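PDB 3UZO: branched-chain-amino-acid aminotransferase from Deinococcus radiodurans, which probably catalyses the reversible transfer of the amino group of leucine, isoleucine or valine to 2-oxoglutarate, using pyridoxal 5'-phosphate as cofactor. Local coordinates for residues I149-N154 with E162-V167. Numbering follows the deposited sequence.
Sequences IGVGDN and EFIFSV
I149 and I164 face each other as an antiparallel hydrogen-bonded pair: I149 N donates to I164 O, and I164 N returns a bond to I149 O, both 3.0 Å. Their side chains run side by side on one face of the sheet. With chi1 at 51°, CG1 of I149 sits between its own backbone N and carbonyl carbon, and from there meets CB of I164 at 3.9 Å. G150 and F163 form a non-hydrogen-bonded pair; the backbone bonds of G150 go to A68 and Q73, and F163 bonds to W44. The sheet's other face carries the phenyl ring of F163, whose CD2 comes 3.6 Å from CA of G150; W44 meets the same ring edge-to-face. V151 returns to the isoleucine face, its CG2 lying 3.8 Å from CB of E162. N of V151 reaches E162 O at 2.8 Å in a nearly straight bond (172°), although the donor stands above the carbonyl plane. The return bond, from E162 N to V151 O, is weak at 3.4 Å, so the pairing slackens just where G152 leads the chain out of the strand. This is the loop end of an antiparallel beta hairpin, strands 141-151 and 162-172, central to a seven-stranded sheet of this class-IV aminotransferase.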
loop_
_atom_site.group_PDB
_atom_site.type_symbol
_atom_site.label_atom_id
_atom_site.label_comp_id
_atom_site.label_asym_id
_atom_site.label_seq_id
_atom_site.Cartn_x
_atom_site.Cartn_y
_atom_site.Cartn_z
ATOM N N ILE A 149 4.676 -1.941 11.958
ATOM C CA ILE A 149 3.283 -2.064 11.548
ATOM C C ILE A 149 2.367 -1.422 12.576
ATOM O O ILE A 149 2.639 -1.481 13.780
ATOM C CB ILE A 149 2.867 -3.551 11.410
ATOM C CG1 ILE A 149 3.250 -4.318 12.685
ATOM C CG2 ILE A 149 3.539 -4.172 10.190
ATOM C CD1 ILE A 149 2.803 -5.766 12.711
ATOM N N GLY A 150 1.290 -0.811 12.090
ATOM C CA GLY A 150 0.316 -0.194 12.971
ATOM C C GLY A 150 -0.627 -1.276 13.475
ATOM O O GLY A 150 -1.130 -2.083 12.683
ATOM N N VAL A 151 -0.871 -1.307 14.782
ATOM C CA VAL A 151 -1.750 -2.325 15.350
ATOM C C VAL A 151 -2.755 -1.750 16.347
ATOM O O VAL A 151 -2.848 -0.531 16.512
ATOM C CB VAL A 151 -0.932 -3.431 16.039
ATOM C CG1 VAL A 151 0.043 -4.063 15.035
ATOM C CG2 VAL A 151 -0.185 -2.857 17.230
ATOM N N GLY A 152 -3.501 -2.634 17.007
ATOM C CA GLY A 152 -4.508 -2.199 17.960
ATOM C C GLY A 152 -5.863 -2.031 17.294
ATOM O O GLY A 152 -5.949 -1.867 16.074
ATOM N N ASP A 153 -6.926 -2.063 18.094
ATOM C CA ASP A 153 -8.286 -1.922 17.584
ATOM C C ASP A 153 -8.515 -0.635 16.794
ATOM O O ASP A 153 -8.083 0.445 17.198
ATOM C CB ASP A 153 -9.280 -2.012 18.745
ATOM C CG ASP A 153 -9.406 -3.426 19.292
ATOM O OD1 ASP A 153 -9.869 -3.594 20.443
ATOM O OD2 ASP A 153 -9.052 -4.374 18.563
ATOM N N ASN A 154 -9.214 -0.757 15.668
ATOM C CA ASN A 154 -9.489 0.394 14.814
ATOM C C ASN A 154 -10.405 0.016 13.648
ATOM O O ASN A 154 -10.524 -1.162 13.308
ATOM C CB ASN A 154 -8.160 0.940 14.281
ATOM C CG ASN A 154 -8.339 2.066 13.289
ATOM O OD1 ASN A 154 -8.674 1.840 12.122
ATOM N ND2 ASN A 154 -8.120 3.290 13.747
ATOM N N GLU A 162 -1.388 1.987 18.305
ATOM C CA GLU A 162 -0.207 1.268 18.754
ATOM C C GLU A 162 0.585 0.748 17.560
ATOM O O GLU A 162 0.075 0.684 16.440
ATOM C CB GLU A 162 -0.609 0.094 19.651
ATOM C CG GLU A 162 -1.441 0.494 20.856
ATOM C CD GLU A 162 -1.731 -0.677 21.773
ATOM O OE1 GLU A 162 -2.621 -0.542 22.639
ATOM O OE2 GLU A 162 -1.067 -1.726 21.634
ATOM N N PHE A 163 1.840 0.395 17.803
ATOM C CA PHE A 163 2.687 -0.121 16.738
ATOM C C PHE A 163 3.610 -1.213 17.243
ATOM O O PHE A 163 3.886 -1.323 18.443
ATOM C CB PHE A 163 3.548 0.996 16.133
ATOM C CG PHE A 163 2.762 2.181 15.658
ATOM C CD1 PHE A 163 2.310 3.143 16.559
ATOM C CD2 PHE A 163 2.444 2.320 14.309
ATOM C CE1 PHE A 163 1.549 4.226 16.122
ATOM C CE2 PHE A 163 1.685 3.396 13.865
ATOM C CZ PHE A 163 1.234 4.350 14.772
ATOM N N ILE A 164 4.080 -2.025 16.308
ATOM C CA ILE A 164 5.023 -3.074 16.619
ATOM C C ILE A 164 6.247 -2.874 15.726
ATOM O O ILE A 164 6.128 -2.491 14.553
ATOM C CB ILE A 164 4.432 -4.478 16.350
ATOM C CG1 ILE A 164 3.492 -4.878 17.489
ATOM C CG2 ILE A 164 5.558 -5.483 16.166
ATOM C CD1 ILE A 164 2.864 -6.258 17.318
ATOM N N PHE A 165 7.421 -3.088 16.302
ATOM C CA PHE A 165 8.676 -3.000 15.563
ATOM C C PHE A 165 9.299 -4.362 15.776
ATOM O O PHE A 165 9.443 -4.808 16.916
ATOM C CB PHE A 165 9.614 -1.940 16.131
ATOM C CG PHE A 165 11.041 -2.074 15.649
ATOM C CD1 PHE A 165 11.328 -2.169 14.289
ATOM C CD2 PHE A 165 12.104 -2.072 16.555
ATOM C CE1 PHE A 165 12.644 -2.255 13.835
ATOM C CE2 PHE A 165 13.429 -2.157 16.111
ATOM C CZ PHE A 165 13.698 -2.248 14.746
ATOM N N SER A 166 9.670 -5.027 14.688
ATOM C CA SER A 166 10.253 -6.354 14.811
ATOM C C SER A 166 11.376 -6.555 13.813
ATOM O O SER A 166 11.420 -5.901 12.767
ATOM C CB SER A 166 9.161 -7.416 14.595
ATOM O OG SER A 166 9.664 -8.734 14.718
ATOM N N VAL A 167 12.300 -7.441 14.157
ATOM C CA VAL A 167 13.404 -7.766 13.265
ATOM C C VAL A 167 13.647 -9.265 13.298
ATOM O O VAL A 167 13.910 -9.826 14.368
ATOM C CB VAL A 167 14.752 -7.077 13.666
ATOM C CG1 VAL A 167 15.811 -7.372 12.583
ATOM C CG2 VAL A 167 14.572 -5.576 13.802
#